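Long-range contacts in DHHA1 domain protein (Clostridium perfringens, PDB 3KEW), which binds zinc and probably removes wrongly attached amino acids from tRNA, like the editing domains of alanyl-tRNA synthetases: residues Met47-Leu52 with Glu89-Gly94; Met95-Gly100 with Tyr225-Arg230; Glu145-Ile150 with Leu206-Ile211; Phe151-Val156 with Asn202-Gln207. One frame throughout, in Å; residues are numbered along the deposited sequence.

In the fold
Contacts 1 and 2 lie in series on helix 88-112, with centres about 13 Å apart; contact 1 closes before contact 2 opens. Contact 1 ties its first turns to the closed six-stranded barrel. Contact 2 joins its next turns, which carry the zinc ligand H98, to strand 220-227 of the four-stranded sheet. A salt bridge from D93 to R230 links the two. Contacts 3 and 4 are nested inside the loop closed by contact 2 and end on the same stretch, 202-211. Their centres are about 9 Å apart, they share L206 and Q207, and both use helix 136-152. Strand 209-217 of contact 3 is the sheet neighbour of strand 220-227. Helix 88-112 thus runs from the barrel into the zinc-binding part.

Contact 1. Residues Met47-Leu52 with Glu89-Gly94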
# COMPACT_ATOMS: atom_id res chain seq x y z
N MET A 47 1.09 5.39 3.38
CA MET A 47 1.00 6.84 3.18
C MET A 47 0.34 7.22 1.86
O MET A 47 0.29 6.42 0.93
CB MET A 47 2.39 7.47 3.26
CG MET A 47 2.70 8.12 4.61
SD MET A 47 4.32 8.93 4.65
CE MET A 47 3.96 10.35 5.70
N GLY A 48 -0.15 8.46 1.79
CA GLY A 48 -0.79 8.98 0.59
C GLY A 48 0.16 9.60 -0.40
O GLY A 48 1.35 9.76 -0.11
N ASP A 49 -0.37 9.98 -1.57
CA ASP A 49 0.45 10.49 -2.68
C ASP A 49 0.75 11.99 -2.64
O ASP A 49 0.12 12.75 -1.92
CB ASP A 49 -0.20 10.12 -4.03
CG ASP A 49 -0.03 8.64 -4.37
OD1 ASP A 49 1.04 8.07 -4.04
OD2 ASP A 49 -0.95 8.05 -4.98
N LEU A 50 1.75 12.38 -3.43
CA LEU A 50 2.08 13.77 -3.72
C LEU A 50 2.21 13.87 -5.23
O LEU A 50 2.05 12.87 -5.94
CB LEU A 50 3.40 14.19 -3.06
CG LEU A 50 3.56 14.14 -1.53
CD1 LEU A 50 4.94 14.69 -1.15
CD2 LEU A 50 2.46 14.90 -0.81
N GLY A 51 2.51 15.07 -5.74
CA GLY A 51 2.71 15.24 -7.18
C GLY A 51 2.25 16.58 -7.70
O GLY A 51 2.41 17.60 -7.03
N LEU A 52 1.68 16.58 -8.91
CA LEU A 52 1.27 17.81 -9.58
C LEU A 52 -0.12 17.69 -10.18
O LEU A 52 -0.47 16.66 -10.76
CB LEU A 52 2.24 18.19 -10.70
CG LEU A 52 3.73 18.43 -10.46
CD1 LEU A 52 4.46 18.46 -11.79
CD2 LEU A 52 3.97 19.72 -9.69
N GLU A 89 7.95 7.88 -7.65
CA GLU A 89 8.97 7.32 -6.77
C GLU A 89 8.42 7.09 -5.36
O GLU A 89 8.61 6.01 -4.80
CB GLU A 89 10.22 8.21 -6.76
CG GLU A 89 11.35 7.73 -7.68
CD GLU A 89 10.91 7.51 -9.14
OE1 GLU A 89 10.70 8.50 -9.86
OE2 GLU A 89 10.79 6.33 -9.55
N ARG A 90 7.71 8.08 -4.83
CA ARG A 90 7.05 7.98 -3.54
C ARG A 90 5.99 6.89 -3.54
O ARG A 90 5.90 6.10 -2.60
CB ARG A 90 6.40 9.32 -3.20
CG ARG A 90 5.71 9.36 -1.85
CD ARG A 90 4.90 10.63 -1.70
NE ARG A 90 3.98 10.56 -0.57
CZ ARG A 90 4.25 10.97 0.66
NH1 ARG A 90 5.44 11.51 0.94
NH2 ARG A 90 3.34 10.85 1.61
N ARG A 91 5.18 6.86 -4.60
CA ARG A 91 4.09 5.90 -4.77
C ARG A 91 4.64 4.50 -4.69
O ARG A 91 4.19 3.69 -3.88
CB ARG A 91 3.52 6.04 -6.18
CG ARG A 91 2.06 6.14 -6.30
CD ARG A 91 1.22 5.10 -5.60
NE ARG A 91 -0.15 5.49 -5.91
CZ ARG A 91 -0.92 4.88 -6.81
NH1 ARG A 91 -0.50 3.79 -7.42
NH2 ARG A 91 -2.13 5.34 -7.05
N PHE A 92 5.59 4.22 -5.58
CA PHE A 92 6.13 2.88 -5.79
C PHE A 92 6.89 2.39 -4.55
O PHE A 92 6.81 1.21 -4.19
CB PHE A 92 7.00 2.85 -7.05
CG PHE A 92 7.25 1.46 -7.57
CD1 PHE A 92 6.19 0.60 -7.87
CD2 PHE A 92 8.56 1.00 -7.76
CE1 PHE A 92 6.41 -0.69 -8.34
CE2 PHE A 92 8.79 -0.30 -8.24
CZ PHE A 92 7.71 -1.14 -8.53
N ASP A 93 7.62 3.30 -3.91
CA ASP A 93 8.31 2.99 -2.65
C ASP A 93 7.35 2.41 -1.62
O ASP A 93 7.59 1.33 -1.09
CB ASP A 93 9.01 4.23 -2.08
CG ASP A 93 9.61 3.98 -0.70
OD1 ASP A 93 10.40 3.02 -0.56
OD2 ASP A 93 9.28 4.73 0.24
N GLY A 94 6.23 3.11 -1.39
CA GLY A 94 5.18 2.65 -0.49
C GLY A 94 4.52 1.36 -0.93
O GLY A 94 4.19 0.52 -0.09
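The carbonyl oxygen of G48 is gripped by two nitrogens of one arginine. R90 NE and R90 NH2 each lie 2.8 Å from G48 O, and the oxygen sits in the guanidinium plane. NE approaches in the carbonyl plane, while NH2 is tilted from it. The N-H...O angles are bent, 149° and 142°, as two donors share one acceptor. The pair of bonds fixes the rotation of the guanidinium. R90 reaches this far because its chain is extended, with CG anti to the backbone N (chi1 -178°). L50 lies over one guanidinium face, toward the rim, its CG 3.7 Å from R90 NE. M47 crosses R90 at about a right angle, with SD 3.7 Å from R90 NH2.

The next arginine faces D49. R91 NE meets the syn lone pair of D49 OD2 at 2.8 Å in a salt bridge. Carboxylate and guanidinium are nearly coplanar. D49 OD2 also accepts from F40 N, so this buried oxygen has two donors. The bridge would favour the ionised form of D49.

The loop 47-50 runs into strand 51-53 of the barrel. L50 pairs through its backbone with D87, just before helix 88-112, and the D49 side chain rests on L86 of strand 82-86. The contact therefore sits where the barrel meets the start of that helix.

Contact 2. Residues Met95-Gly100 with Tyr225-Arg230; sequences MQQHLG and YVAGNR. With ZN (zinc ion), chain C.
The helix turn that carries zinc ligand H98 is tied to the end of strand 220-227 by Q97 and A227. H98 and H102 form the HxxxH pair of the site. H98 NE2 binds zinc at 2.3 Å, and H102, C195 and three waters complete the shell. Q46 OE1, bonded to H98 ND1, is the second-shell partner of this imidazole.

Next to H98, the Q97 amide takes both backbone polar atoms of A227. A227 N donates to a lone pair of Q97 OE1 at 3.0 Å. Q97 NE2 donates to A227 O at 3.0 Å, almost straight at 172°, but from above the carbonyl plane. It also donates to D93 O, one turn back. A bend at chi2 (-36°) turns the amide to the strand. Water 1 donates to Q97 OE1 (2.7 Å) and to Y225 O. Q97 CG lies over the centre of one R230 guanidinium face, 3.8 Å from R230 CZ, with amide and guanidinium planes 8° apart. R230 NE is paired with D93. Q97 O lies at the edge of the Y225 ring, near its plane, by OH; the modelled 2.4 Å is too short to trust.

One side-chain amide thus satisfies both N and O of A227, and ties the residue before H98 to strand 220-227.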
# COMPACT_ATOMS: atom_id res chain seq x y z
N MET A 95 4.31 1.20 -2.24
CA MET A 95 3.78 -0.05 -2.80
C MET A 95 4.69 -1.24 -2.45
O MET A 95 4.20 -2.29 -2.00
CB MET A 95 3.59 0.05 -4.33
CG MET A 95 2.47 1.02 -4.82
SD MET A 95 2.41 1.36 -6.59
CE MET A 95 1.74 -0.21 -7.15
N GLN A 96 6.00 -1.07 -2.64
CA GLN A 96 7.00 -2.12 -2.35
C GLN A 96 7.11 -2.48 -0.87
O GLN A 96 7.15 -3.67 -0.52
CB GLN A 96 8.39 -1.73 -2.90
CG GLN A 96 8.48 -1.73 -4.41
CD GLN A 96 9.83 -1.27 -4.92
OE1 GLN A 96 10.32 -0.21 -4.54
NE2 GLN A 96 10.41 -2.05 -5.82
N GLN A 97 7.14 -1.47 0.01
CA GLN A 97 7.22 -1.73 1.47
C GLN A 97 6.02 -2.47 2.02
O GLN A 97 6.15 -3.29 2.92
CB GLN A 97 7.43 -0.46 2.28
CG GLN A 97 8.57 0.44 1.83
CD GLN A 97 9.79 -0.31 1.31
OE1 GLN A 97 10.39 -1.12 2.02
NE2 GLN A 97 10.19 -0.00 0.07
N HIS A 98 4.84 -2.16 1.47
CA HIS A 98 3.60 -2.78 1.94
C HIS A 98 3.50 -4.24 1.49
O HIS A 98 3.20 -5.11 2.31
CB HIS A 98 2.38 -1.98 1.45
CG HIS A 98 1.13 -2.23 2.24
ND1 HIS A 98 0.10 -1.31 2.29
CD2 HIS A 98 0.74 -3.28 3.00
CE1 HIS A 98 -0.87 -1.79 3.04
NE2 HIS A 98 -0.51 -2.98 3.49
N LEU A 99 3.73 -4.50 0.21
CA LEU A 99 3.74 -5.87 -0.29
C LEU A 99 4.89 -6.66 0.35
O LEU A 99 4.74 -7.83 0.67
CB LEU A 99 3.81 -5.93 -1.83
CG LEU A 99 3.98 -7.31 -2.50
CD1 LEU A 99 2.83 -8.24 -2.16
CD2 LEU A 99 4.13 -7.24 -4.01
N GLY A 100 6.04 -6.00 0.54
CA GLY A 100 7.16 -6.57 1.28
C GLY A 100 6.78 -7.14 2.64
O GLY A 100 7.14 -8.27 2.98
N TYR A 225 12.77 -4.17 8.08
CA TYR A 225 13.06 -4.60 6.70
C TYR A 225 13.07 -3.45 5.69
O TYR A 225 12.51 -2.38 5.94
CB TYR A 225 12.09 -5.71 6.24
CG TYR A 225 10.70 -5.19 5.95
CD1 TYR A 225 9.73 -5.15 6.96
CD2 TYR A 225 10.36 -4.70 4.68
CE1 TYR A 225 8.47 -4.65 6.70
CE2 TYR A 225 9.10 -4.19 4.42
CZ TYR A 225 8.16 -4.17 5.43
OH TYR A 225 6.92 -3.67 5.19
N VAL A 226 13.69 -3.72 4.54
CA VAL A 226 13.67 -2.83 3.38
C VAL A 226 13.39 -3.65 2.12
O VAL A 226 13.89 -4.76 1.97
CB VAL A 226 15.00 -2.03 3.20
CG1 VAL A 226 15.03 -0.82 4.11
CG2 VAL A 226 16.21 -2.92 3.46
N ALA A 227 12.55 -3.12 1.24
CA ALA A 227 12.29 -3.73 -0.05
C ALA A 227 12.58 -2.74 -1.17
O ALA A 227 12.56 -1.52 -0.93
CB ALA A 227 10.84 -4.24 -0.14
N GLY A 228 12.86 -3.25 -2.36
CA GLY A 228 13.05 -2.42 -3.55
C GLY A 228 14.27 -1.53 -3.52
O GLY A 228 15.37 -1.99 -3.20
N ASN A 229 14.06 -0.25 -3.83
CA ASN A 229 15.13 0.74 -3.95
C ASN A 229 15.77 1.11 -2.61
O ASN A 229 16.90 1.58 -2.56
CB ASN A 229 14.63 1.99 -4.66
CG ASN A 229 13.56 1.68 -5.71
OD1 ASN A 229 13.86 1.26 -6.82
ND2 ASN A 229 12.29 1.90 -5.34
N ARG A 230 15.02 0.91 -1.53
CA ARG A 230 15.52 1.08 -0.16
C ARG A 230 16.58 0.04 0.21
O ARG A 230 17.46 0.31 1.03
CB ARG A 230 14.37 0.98 0.84
CG ARG A 230 13.42 2.16 0.88
CD ARG A 230 12.61 2.10 2.17
NE ARG A 230 11.47 3.01 2.15
CZ ARG A 230 10.72 3.29 3.21
NH1 ARG A 230 10.99 2.75 4.39
NH2 ARG A 230 9.69 4.14 3.09
ZN ZN C . -1.88 -4.65 4.34
O HOH W 1 11.08 -0.16 4.46
O HOH W 2 -3.33 -6.01 5.37
O HOH W 3 -0.63 -5.42 6.15
O HOH W 4 -2.71 -2.98 5.87

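Contact 3. Residues Glu145-Ile150 with Leu206-Ile211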
# COMPACT_ATOMS: atom_id res chain seq x y z
N GLU A 145 13.46 -17.23 1.59
CA GLU A 145 12.24 -17.68 0.93
C GLU A 145 11.46 -16.53 0.29
O GLU A 145 10.92 -16.67 -0.81
CB GLU A 145 11.38 -18.47 1.92
CG GLU A 145 10.03 -18.94 1.38
CD GLU A 145 10.10 -20.21 0.53
OE1 GLU A 145 11.21 -20.71 0.26
OE2 GLU A 145 9.03 -20.71 0.14
N ALA A 146 11.43 -15.38 0.97
CA ALA A 146 10.78 -14.19 0.42
C ALA A 146 11.42 -13.79 -0.90
O ALA A 146 10.73 -13.61 -1.91
CB ALA A 146 10.83 -13.04 1.42
N ASN A 147 12.75 -13.71 -0.90
CA ASN A 147 13.53 -13.40 -2.10
C ASN A 147 13.40 -14.46 -3.18
O ASN A 147 13.41 -14.14 -4.36
CB ASN A 147 14.98 -13.17 -1.73
CG ASN A 147 15.23 -11.78 -1.20
OD1 ASN A 147 15.06 -10.80 -1.91
ND2 ASN A 147 15.62 -11.70 0.07
N ARG A 148 13.27 -15.72 -2.76
CA ARG A 148 13.00 -16.80 -3.69
C ARG A 148 11.65 -16.63 -4.41
O ARG A 148 11.56 -16.87 -5.62
CB ARG A 148 13.05 -18.16 -2.99
CG ARG A 148 12.96 -19.34 -3.97
CD ARG A 148 12.84 -20.66 -3.28
NE ARG A 148 11.52 -20.85 -2.67
CZ ARG A 148 10.45 -21.32 -3.30
NH1 ARG A 148 10.50 -21.64 -4.59
NH2 ARG A 148 9.31 -21.46 -2.64
N LEU A 149 10.62 -16.22 -3.67
CA LEU A 149 9.30 -16.01 -4.27
C LEU A 149 9.23 -14.71 -5.10
O LEU A 149 8.41 -14.63 -6.01
CB LEU A 149 8.17 -16.08 -3.23
CG LEU A 149 7.92 -17.44 -2.57
CD1 LEU A 149 6.82 -17.33 -1.51
CD2 LEU A 149 7.58 -18.53 -3.60
N ILE A 150 10.08 -13.73 -4.79
CA ILE A 150 10.25 -12.56 -5.66
C ILE A 150 10.70 -13.03 -7.05
O ILE A 150 10.09 -12.68 -8.07
CB ILE A 150 11.28 -11.54 -5.10
CG1 ILE A 150 10.71 -10.80 -3.88
CG2 ILE A 150 11.68 -10.52 -6.18
CD1 ILE A 150 11.67 -9.81 -3.20
N LEU A 206 8.99 -6.19 -6.41
CA LEU A 206 9.72 -5.90 -5.17
C LEU A 206 11.23 -5.78 -5.33
O LEU A 206 11.88 -5.17 -4.48
CB LEU A 206 9.43 -6.97 -4.12
CG LEU A 206 8.37 -6.80 -3.04
CD1 LEU A 206 7.41 -5.68 -3.32
CD2 LEU A 206 7.64 -8.11 -2.90
N GLN A 207 11.78 -6.37 -6.40
CA GLN A 207 13.22 -6.41 -6.73
C GLN A 207 14.00 -7.33 -5.78
O GLN A 207 14.51 -8.38 -6.18
CB GLN A 207 13.89 -5.02 -6.77
CG GLN A 207 13.23 -3.95 -7.67
CD GLN A 207 13.77 -2.54 -7.39
OE1 GLN A 207 14.95 -2.36 -7.10
NE2 GLN A 207 12.90 -1.54 -7.47
N VAL A 208 14.07 -6.90 -4.52
CA VAL A 208 14.81 -7.58 -3.46
C VAL A 208 14.23 -7.15 -2.10
O VAL A 208 13.70 -6.05 -1.95
CB VAL A 208 16.34 -7.30 -3.60
CG1 VAL A 208 16.67 -5.83 -3.34
CG2 VAL A 208 17.19 -8.23 -2.73
N ILE A 209 14.32 -8.04 -1.12
CA ILE A 209 13.93 -7.72 0.25
C ILE A 209 15.04 -8.11 1.25
O ILE A 209 15.60 -9.22 1.20
CB ILE A 209 12.54 -8.35 0.61
CG1 ILE A 209 12.04 -7.89 1.98
CG2 ILE A 209 12.58 -9.87 0.54
CD1 ILE A 209 10.53 -7.86 2.04
N LYS A 210 15.39 -7.17 2.12
CA LYS A 210 16.42 -7.39 3.11
C LYS A 210 15.90 -7.13 4.51
O LYS A 210 15.33 -6.06 4.78
CB LYS A 210 17.63 -6.49 2.83
CG LYS A 210 18.48 -6.95 1.65
CD LYS A 210 19.66 -6.02 1.44
CE LYS A 210 20.57 -6.50 0.32
NZ LYS A 210 20.04 -6.14 -1.02
N ILE A 211 16.11 -8.09 5.41
CA ILE A 211 15.89 -7.88 6.83
C ILE A 211 17.15 -7.24 7.43
O ILE A 211 18.26 -7.76 7.31
CB ILE A 211 15.49 -9.19 7.54
CG1 ILE A 211 14.07 -9.58 7.12
CG2 ILE A 211 15.62 -9.07 9.08
CD1 ILE A 211 13.58 -10.94 7.61
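A146 opens the contact, with its CB 3.7 Å from I209 CG2. This is apolar packing of a small helix residue against the start of strand 209-217.

N147 follows and supplies the polar part. Its CG lies anti to the carbonyl carbon (chi1 -81°), which brings the amide to the I209 backbone. I209 N donates to N147 OD1 at 3.0 Å, and the bond is nearly straight (170°). The donor is somewhat tilted from the plane of the side-chain carbonyl. N147 ND2 donates to I209 O at 2.7 Å, in the plane of the I209 carbonyl. The two bonds together set the rotation of the amide. N147 ND2 also donates to E143 O, one turn back in the helix. V208 CG2 lies against the other end of the amide, 3.4 Å from N147 OD1.

Here helix 136-152 runs along an outermost strand of the four-stranded antiparallel sheet. The short helix and strand axes pass 8.6 Å apart and are close to antiparallel, at 175°. On its other side K210 pairs with V226 of strand 220-227, and a V208-G228 backbone bond continues this. I209 turns its own N and O to the helix instead. I211 does the same two residues on, bonding to the side chains of E143 and R140.

I150 ends the segment with a wholly apolar side chain. Its CD1 fits between L206 CB (3.7 Å) and I209 CG2 (3.8 Å). The chains of I150 and L206 cross at about a right angle. The other branch, I150 CG2, lies 3.5 Å from Q207 O.

Contact 4. Residues Phe151-Val156 with Asn202-Gln207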
# COMPACT_ATOMS: atom_id res chain seq x y z
N PHE A 151 11.73 -13.87 -7.06
CA PHE A 151 12.21 -14.32 -8.35
C PHE A 151 11.33 -15.38 -9.00
O PHE A 151 11.33 -15.50 -10.22
CB PHE A 151 13.72 -14.61 -8.30
CG PHE A 151 14.54 -13.38 -8.02
CD1 PHE A 151 15.23 -13.24 -6.82
CD2 PHE A 151 14.58 -12.33 -8.94
CE1 PHE A 151 15.97 -12.09 -6.55
CE2 PHE A 151 15.31 -11.17 -8.68
CZ PHE A 151 16.01 -11.06 -7.48
N GLU A 152 10.50 -16.07 -8.21
CA GLU A 152 9.46 -16.95 -8.77
C GLU A 152 8.31 -16.16 -9.42
O GLU A 152 7.55 -16.70 -10.22
CB GLU A 152 8.90 -17.90 -7.71
CG GLU A 152 9.81 -19.07 -7.34
CD GLU A 152 9.99 -20.07 -8.47
OE1 GLU A 152 9.01 -20.33 -9.21
OE2 GLU A 152 11.11 -20.60 -8.62
N ASN A 153 8.20 -14.88 -9.05
CA ASN A 153 7.25 -13.92 -9.63
C ASN A 153 5.77 -14.30 -9.51
O ASN A 153 5.08 -14.48 -10.51
CB ASN A 153 7.60 -13.58 -11.09
CG ASN A 153 6.98 -12.28 -11.56
OD1 ASN A 153 6.30 -11.59 -10.79
ND2 ASN A 153 7.23 -11.91 -12.81
N LEU A 154 5.28 -14.39 -8.27
CA LEU A 154 3.88 -14.75 -8.06
C LEU A 154 2.98 -13.56 -8.37
O LEU A 154 3.37 -12.41 -8.19
CB LEU A 154 3.64 -15.23 -6.63
CG LEU A 154 4.58 -16.27 -6.02
CD1 LEU A 154 4.17 -16.55 -4.59
CD2 LEU A 154 4.60 -17.56 -6.84
N GLU A 155 1.79 -13.87 -8.88
CA GLU A 155 0.77 -12.86 -9.13
C GLU A 155 0.23 -12.32 -7.80
O GLU A 155 -0.02 -13.09 -6.86
CB GLU A 155 -0.38 -13.47 -9.94
CG GLU A 155 -1.39 -12.46 -10.47
CD GLU A 155 -2.65 -13.10 -11.03
OE1 GLU A 155 -2.81 -14.34 -10.94
OE2 GLU A 155 -3.50 -12.35 -11.56
N VAL A 156 0.09 -11.00 -7.71
CA VAL A 156 -0.54 -10.36 -6.57
C VAL A 156 -1.85 -9.69 -7.03
O VAL A 156 -1.81 -8.67 -7.71
CB VAL A 156 0.39 -9.33 -5.88
CG1 VAL A 156 -0.26 -8.76 -4.63
CG2 VAL A 156 1.76 -9.95 -5.54
N ASN A 202 2.73 -7.95 -9.01
CA ASN A 202 3.53 -9.16 -8.89
C ASN A 202 4.64 -9.02 -7.84
O ASN A 202 5.00 -7.90 -7.45
CB ASN A 202 4.08 -9.61 -10.25
CG ASN A 202 4.85 -8.52 -10.98
OD1 ASN A 202 5.84 -7.99 -10.49
ND2 ASN A 202 4.39 -8.20 -12.19
N THR A 203 5.17 -10.16 -7.38
CA THR A 203 6.28 -10.14 -6.41
C THR A 203 7.63 -9.70 -7.01
O THR A 203 8.49 -9.18 -6.30
CB THR A 203 6.42 -11.49 -5.66
OG1 THR A 203 6.66 -12.54 -6.61
CG2 THR A 203 5.16 -11.81 -4.81
N ARG A 204 7.80 -9.89 -8.33
CA ARG A 204 9.02 -9.45 -9.03
C ARG A 204 9.25 -7.95 -8.92
O ARG A 204 10.39 -7.49 -8.83
CB ARG A 204 9.00 -9.89 -10.50
CG ARG A 204 10.24 -9.58 -11.35
CD ARG A 204 11.55 -10.08 -10.74
NE ARG A 204 12.71 -9.59 -11.49
CZ ARG A 204 13.29 -8.40 -11.33
NH1 ARG A 204 12.82 -7.53 -10.44
NH2 ARG A 204 14.34 -8.07 -12.07
N ASP A 205 8.15 -7.19 -8.90
CA ASP A 205 8.19 -5.73 -8.68
C ASP A 205 8.85 -5.28 -7.38
O ASP A 205 9.24 -4.12 -7.26
CB ASP A 205 6.77 -5.15 -8.76
CG ASP A 205 6.38 -4.73 -10.16
OD1 ASP A 205 5.54 -3.82 -10.29
OD2 ASP A 205 6.92 -5.29 -11.14
N LEU A 206 8.99 -6.19 -6.41
CA LEU A 206 9.72 -5.90 -5.17
C LEU A 206 11.23 -5.78 -5.33
O LEU A 206 11.88 -5.17 -4.48
CB LEU A 206 9.43 -6.97 -4.12
CG LEU A 206 8.37 -6.80 -3.04
CD1 LEU A 206 7.41 -5.68 -3.32
CD2 LEU A 206 7.64 -8.11 -2.90
N GLN A 207 11.78 -6.37 -6.40
CA GLN A 207 13.22 -6.41 -6.73
C GLN A 207 14.00 -7.33 -5.78
O GLN A 207 14.51 -8.38 -6.18
CB GLN A 207 13.89 -5.02 -6.77
CG GLN A 207 13.23 -3.95 -7.67
CD GLN A 207 13.77 -2.54 -7.39
OE1 GLN A 207 14.95 -2.36 -7.10
NE2 GLN A 207 12.90 -1.54 -7.47
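The C-terminal end of helix 136-152 meets an Asx motif at N202, and L154 and T203 make the main bonds between them. N153, with positive phi, is the first residue to leave the helix; the chain after it runs beside 202-203.

L154 N donates to T203 OG1 at 2.8 Å, bent to 134°. In return T203 N donates to L154 O at 3.0 Å, in the carbonyl plane. T203 OG1 also bonds to L149 O in the helix. The hydroxyl thus joins the last helical turn to the chain that follows it. The T203 chi1 of 59° puts OG1 between the backbone N and the carbonyl carbon, facing L154. L154 O further receives a CA-H...O contact from N202 CA at 3.3 Å. E155 and N202 form a single beta bridge here.

The N153 amide lies against N202 CB and R204 CB. N153 OD1 comes tightly against N202 CB (3.0 Å) and accepts a weak hydrogen bond from R204 N (3.3 Å). The N153 and N202 amides are nearly perpendicular. V156 CG2 touches T203 CG2 at 3.9 Å. F151 CE2 lies over one face of the R204 guanidinium, but F151 has two conformers, so this detail is doubtful.

N202 OD1 accepts from D205 N at 2.9 Å, with a C=O...N angle of 168°. This side-chain bond to the backbone three residues on fits an Asx motif, and here it leads into the 3-10 segment that includes 204-206.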